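Local coordinates for protein putative tryptophan halogenase (Xanthomonas campestris pv. campestris, PDB 6Y1W) that probably uses FAD, as flavin-dependent halogenases do, to halogenate an aromatic substrate such as an indole or tryptophan-like compound, at residues Glu142-Gln147 / Gln480-Thr485; Arg242-Asp247 / Gly341-Ile346. One frame throughout, in Å; residues are numbered along the deposited sequence.

Following the chain from its N terminus, helix 141-148 comes first and supplies Glu142-Gln147 to contact 1, whose partner, Gln480-Thr485, lies near the end of helix 468-486. That contact closes a loop of 332 residues and ties two helices together in the outer part of the molecule. Contact 2 lies wholly within this span: Arg242-Asp247 meets Gly341-Ile346 after 93 intervening residues, about 13 Å from contact centre to chain centre. It joins the loop leading into strand 248-254 of the seven-stranded sheet to strand 341-342 and the chain after it. The loops therefore nest and do not cross. The centres of contacts 1 and 2 are about 33 Å apart and their nearest atoms about 14 Å, so they do not meet.

Contact 1. Residues Glu142-Gln147 / Gln480-Thr485; sequences ELRAAQ and QRVEAT
Val482 is the first residue of 480-485 to meet the other helix: its CG1 lies 3.8 Å from Arg144 CG, a contact between aliphatic carbons, nearer the backbones than the salt bridge. Its CG1 stands anti to the backbone N (chi1 164°), which turns this methyl to the aliphatic part of the arginine. The backbones are closest here too, yet Arg144 CA and Val482 CA remain 8.0 Å apart. The pairing is a helix-helix contact between helices 141-148 and 468-486, its centre about 24 Å from that of the chain, with 121 Å² buried in all. Next along the helix, Glu483 bends at chi2 and brings its carboxylate to the guanidinium edge of Arg144, nearly in its plane. The result is a side-on, bidentate salt bridge: Arg144 NE donates to Glu483 OE2 at 2.8 Å, and Arg144 NH2 to Glu483 OE1 at 3.1 Å. Both bonds are nearly straight and meet the syn sides, tilted 21° out of the carboxylate plane. Arg144 NH1 bonds Gln147 OE1 at 2.9 Å and forms a salt bridge with Glu148, so grips at both ends restrict guanidinium rotation. At Thr485, OG1 donates to Arg481 O at 3.0 Å, from the face opposite Thr485 N.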
# COMPACT_ATOMS: atom_id res chain seq x y z
N GLU A 142 -0.22 3.87 -23.74
CA GLU A 142 -1.15 2.76 -23.90
C GLU A 142 -2.45 3.22 -24.51
O GLU A 142 -3.07 2.50 -25.33
CB GLU A 142 -1.40 2.08 -22.55
CG GLU A 142 -0.24 1.21 -22.09
CD GLU A 142 0.88 1.99 -21.37
OE1 GLU A 142 0.89 3.24 -21.33
OE2 GLU A 142 1.75 1.31 -20.78
N LEU A 143 -2.91 4.41 -24.13
CA LEU A 143 -4.13 4.96 -24.69
C LEU A 143 -3.97 5.19 -26.19
O LEU A 143 -4.85 4.82 -26.98
CB LEU A 143 -4.51 6.27 -23.98
CG LEU A 143 -5.91 6.81 -24.35
CD1 LEU A 143 -6.55 7.51 -23.11
CD2 LEU A 143 -5.83 7.80 -25.52
N ARG A 144 -2.84 5.77 -26.59
CA ARG A 144 -2.62 5.98 -28.02
C ARG A 144 -2.53 4.64 -28.76
O ARG A 144 -2.97 4.53 -29.91
CB ARG A 144 -1.36 6.80 -28.24
CG ARG A 144 -1.53 8.27 -27.82
CD ARG A 144 -2.42 9.04 -28.79
NE ARG A 144 -1.73 9.09 -30.09
CZ ARG A 144 -2.26 8.78 -31.27
NH1 ARG A 144 -3.52 8.39 -31.38
NH2 ARG A 144 -1.51 8.87 -32.39
N ALA A 145 -1.99 3.60 -28.11
CA ALA A 145 -1.95 2.29 -28.75
C ALA A 145 -3.35 1.71 -28.91
O ALA A 145 -3.62 0.94 -29.86
CB ALA A 145 -1.07 1.33 -27.94
N ALA A 146 -4.26 2.06 -28.01
CA ALA A 146 -5.66 1.68 -28.19
C ALA A 146 -6.24 2.39 -29.40
O ALA A 146 -6.94 1.78 -30.20
CB ALA A 146 -6.48 2.00 -26.93
N GLN A 147 -5.95 3.69 -29.54
CA GLN A 147 -6.52 4.43 -30.66
C GLN A 147 -6.01 3.94 -31.99
O GLN A 147 -6.77 3.96 -32.97
CB GLN A 147 -6.20 5.92 -30.52
CG GLN A 147 -6.96 6.48 -29.33
CD GLN A 147 -6.70 7.98 -29.16
OE1 GLN A 147 -5.59 8.47 -29.35
NE2 GLN A 147 -7.74 8.71 -28.75
N GLN A 480 5.67 14.22 -27.63
CA GLN A 480 6.61 13.78 -28.66
C GLN A 480 7.24 12.44 -28.32
O GLN A 480 7.46 11.61 -29.21
CB GLN A 480 7.71 14.82 -28.87
CG GLN A 480 7.19 16.07 -29.52
CD GLN A 480 8.21 17.21 -29.48
OE1 GLN A 480 9.31 17.06 -28.93
NE2 GLN A 480 7.83 18.35 -30.04
N ARG A 481 7.50 12.20 -27.03
CA ARG A 481 8.02 10.91 -26.62
C ARG A 481 6.97 9.81 -26.79
O ARG A 481 7.27 8.73 -27.30
CB ARG A 481 8.53 11.00 -25.18
CG ARG A 481 9.83 11.85 -25.08
CD ARG A 481 10.45 11.78 -23.68
NE ARG A 481 9.71 12.59 -22.72
CZ ARG A 481 9.89 13.89 -22.54
NH1 ARG A 481 10.78 14.56 -23.25
NH2 ARG A 481 9.16 14.53 -21.64
N VAL A 482 5.70 10.09 -26.45
CA VAL A 482 4.63 9.11 -26.71
C VAL A 482 4.56 8.77 -28.20
O VAL A 482 4.49 7.60 -28.59
CB VAL A 482 3.28 9.66 -26.21
CG1 VAL A 482 2.05 8.87 -26.80
CG2 VAL A 482 3.26 9.73 -24.71
N GLU A 483 4.52 9.80 -29.06
CA GLU A 483 4.34 9.53 -30.47
C GLU A 483 5.56 8.81 -31.05
O GLU A 483 5.39 7.97 -31.94
CB GLU A 483 4.05 10.84 -31.21
CG GLU A 483 2.65 11.41 -30.93
CD GLU A 483 1.56 10.39 -31.13
OE1 GLU A 483 1.36 9.95 -32.30
OE2 GLU A 483 0.89 10.03 -30.13
N ALA A 484 6.76 9.11 -30.57
CA ALA A 484 7.94 8.43 -31.12
C ALA A 484 7.94 6.96 -30.73
O ALA A 484 8.41 6.10 -31.49
CB ALA A 484 9.21 9.10 -30.65
N THR A 485 7.49 6.67 -29.52
CA THR A 485 7.40 5.29 -29.07
C THR A 485 6.29 4.55 -29.81
O THR A 485 6.48 3.42 -30.27
CB THR A 485 7.18 5.26 -27.55
OG1 THR A 485 8.27 5.96 -26.91
CG2 THR A 485 7.16 3.82 -27.01

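Contact 2. Residues Arg242-Asp247 / Gly341-Ile346; sequences RWLFAD and GFLEPI
Leu244 and Ala246 face Leu343 and Glu344 across two backbones that stay well apart, with no direct hydrogen bond between them. Leu244 CA is 8.9 Å from Leu343 CA, and Ala246 CA is 7.7 Å from Glu344 CA. Segment 242-247 has no regular secondary structure, while the other chain leaves strand 341-342 at Leu343. Side chains and one water span the separation. Leu244 CD1 meets Leu343 CD2 at 3.7 Å, methyl to methyl. Leu244 CD2 rests 4.1 Å from Glu344 OE2, and Ala246 CB 4.2 Å from Glu344 OE1, both van der Waals contacts. Glu344 CG sits between the backbone N and carbonyl carbon (chi1 72°), and the chain then extends to bring its acid toward the other segment. The water accepts from Ala246 N at 3.0 Å and donates to Glu344 OE2 at 2.6 Å, bridging a buried amide and a carboxylate oxygen. Glu344 OE1 accepts a hydrogen bond from Trp273 NE1 and is also hydrogen-bonded to Tyr396 OH. This acid lies near Glu347, a predicted tryptophan-binding residue. Tyr396 and Val392, on which Leu244 packs, lie on helix 371-397, Trp273 lies in strand 272-278, and strand 341-342 edges the small antiparallel sheet with 323-325 and 237-239.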
# COMPACT_ATOMS: atom_id res chain seq x y z
N ARG A 242 -28.57 -1.82 -4.21
CA ARG A 242 -28.94 -0.42 -4.01
C ARG A 242 -28.07 0.54 -4.80
O ARG A 242 -28.49 1.68 -5.06
CB ARG A 242 -28.90 -0.01 -2.51
CG ARG A 242 -27.48 0.08 -1.88
CD ARG A 242 -27.52 0.44 -0.36
NE ARG A 242 -28.53 -0.33 0.37
CZ ARG A 242 -29.65 0.18 0.90
NH1 ARG A 242 -30.49 -0.61 1.54
NH2 ARG A 242 -29.92 1.47 0.77
N TRP A 243 -26.85 0.12 -5.19
CA TRP A 243 -25.94 0.98 -5.95
C TRP A 243 -25.73 0.53 -7.38
O TRP A 243 -25.29 1.34 -8.20
CB TRP A 243 -24.56 1.02 -5.29
CG TRP A 243 -24.56 1.56 -3.88
CD1 TRP A 243 -25.04 2.79 -3.48
CD2 TRP A 243 -24.07 0.90 -2.71
NE1 TRP A 243 -24.85 2.93 -2.10
CE2 TRP A 243 -24.27 1.78 -1.61
CE3 TRP A 243 -23.48 -0.36 -2.48
CZ2 TRP A 243 -23.91 1.44 -0.30
CZ3 TRP A 243 -23.11 -0.69 -1.16
CH2 TRP A 243 -23.32 0.21 -0.10
N LEU A 244 -25.97 -0.74 -7.68
CA LEU A 244 -25.60 -1.34 -8.96
C LEU A 244 -26.82 -2.11 -9.44
O LEU A 244 -27.20 -3.10 -8.82
CB LEU A 244 -24.37 -2.26 -8.79
CG LEU A 244 -23.09 -1.48 -8.47
CD1 LEU A 244 -21.98 -2.51 -8.10
CD2 LEU A 244 -22.70 -0.60 -9.68
N PHE A 245 -27.42 -1.65 -10.55
CA PHE A 245 -28.74 -2.13 -10.94
C PHE A 245 -28.73 -3.29 -11.95
O PHE A 245 -29.76 -3.93 -12.15
CB PHE A 245 -29.58 -0.98 -11.55
CG PHE A 245 -29.61 0.27 -10.70
CD1 PHE A 245 -29.42 0.21 -9.32
CD2 PHE A 245 -29.81 1.51 -11.29
CE1 PHE A 245 -29.45 1.40 -8.54
CE2 PHE A 245 -29.83 2.67 -10.53
CZ PHE A 245 -29.66 2.62 -9.17
N ALA A 246 -27.61 -3.54 -12.63
CA ALA A 246 -27.59 -4.63 -13.61
C ALA A 246 -27.73 -6.00 -12.94
O ALA A 246 -27.20 -6.23 -11.85
CB ALA A 246 -26.27 -4.57 -14.39
N ASP A 247 -28.46 -6.89 -13.60
CA ASP A 247 -28.68 -8.22 -13.05
C ASP A 247 -28.86 -9.25 -14.15
O ASP A 247 -29.12 -10.43 -13.84
CB ASP A 247 -29.91 -8.23 -12.12
CG ASP A 247 -31.21 -7.89 -12.86
OD1 ASP A 247 -31.22 -7.73 -14.09
OD2 ASP A 247 -32.25 -7.74 -12.18
N GLY A 341 -18.48 -13.86 -4.65
CA GLY A 341 -19.04 -12.55 -4.95
C GLY A 341 -19.14 -12.34 -6.45
O GLY A 341 -18.70 -13.16 -7.25
N PHE A 342 -19.72 -11.19 -6.82
CA PHE A 342 -19.83 -10.84 -8.23
C PHE A 342 -19.88 -9.33 -8.42
O PHE A 342 -20.61 -8.63 -7.71
CB PHE A 342 -21.10 -11.43 -8.85
CG PHE A 342 -21.30 -10.99 -10.27
CD1 PHE A 342 -20.65 -11.64 -11.28
CD2 PHE A 342 -22.09 -9.89 -10.57
CE1 PHE A 342 -20.83 -11.23 -12.60
CE2 PHE A 342 -22.26 -9.48 -11.87
CZ PHE A 342 -21.62 -10.18 -12.88
N LEU A 343 -19.11 -8.84 -9.39
CA LEU A 343 -19.30 -7.52 -9.97
C LEU A 343 -19.33 -7.67 -11.48
O LEU A 343 -18.61 -8.49 -12.04
CB LEU A 343 -18.18 -6.57 -9.58
CG LEU A 343 -18.23 -6.14 -8.11
CD1 LEU A 343 -16.96 -5.44 -7.70
CD2 LEU A 343 -19.42 -5.15 -7.96
N GLU A 344 -20.16 -6.85 -12.14
CA GLU A 344 -20.24 -6.91 -13.60
C GLU A 344 -18.89 -6.62 -14.27
O GLU A 344 -18.01 -5.98 -13.68
CB GLU A 344 -21.29 -5.89 -14.07
CG GLU A 344 -20.81 -4.46 -13.93
CD GLU A 344 -21.97 -3.48 -13.98
OE1 GLU A 344 -22.40 -3.10 -15.10
OE2 GLU A 344 -22.49 -3.16 -12.89
N PRO A 345 -18.70 -7.09 -15.53
CA PRO A 345 -17.34 -7.04 -16.14
C PRO A 345 -16.96 -5.70 -16.74
O PRO A 345 -16.19 -5.65 -17.71
CB PRO A 345 -17.41 -8.13 -17.23
CG PRO A 345 -18.85 -8.11 -17.66
CD PRO A 345 -19.62 -7.91 -16.34
N ILE A 346 -17.46 -4.62 -16.14
CA ILE A 346 -17.23 -3.29 -16.71
C ILE A 346 -15.77 -2.89 -16.64
O ILE A 346 -15.31 -2.11 -17.48
CB ILE A 346 -18.13 -2.28 -15.98
CG1 ILE A 346 -18.06 -0.91 -16.62
CG2 ILE A 346 -17.71 -2.12 -14.50
CD1 ILE A 346 -19.07 0.07 -15.98
O HOH W 1 -24.90 -2.31 -12.27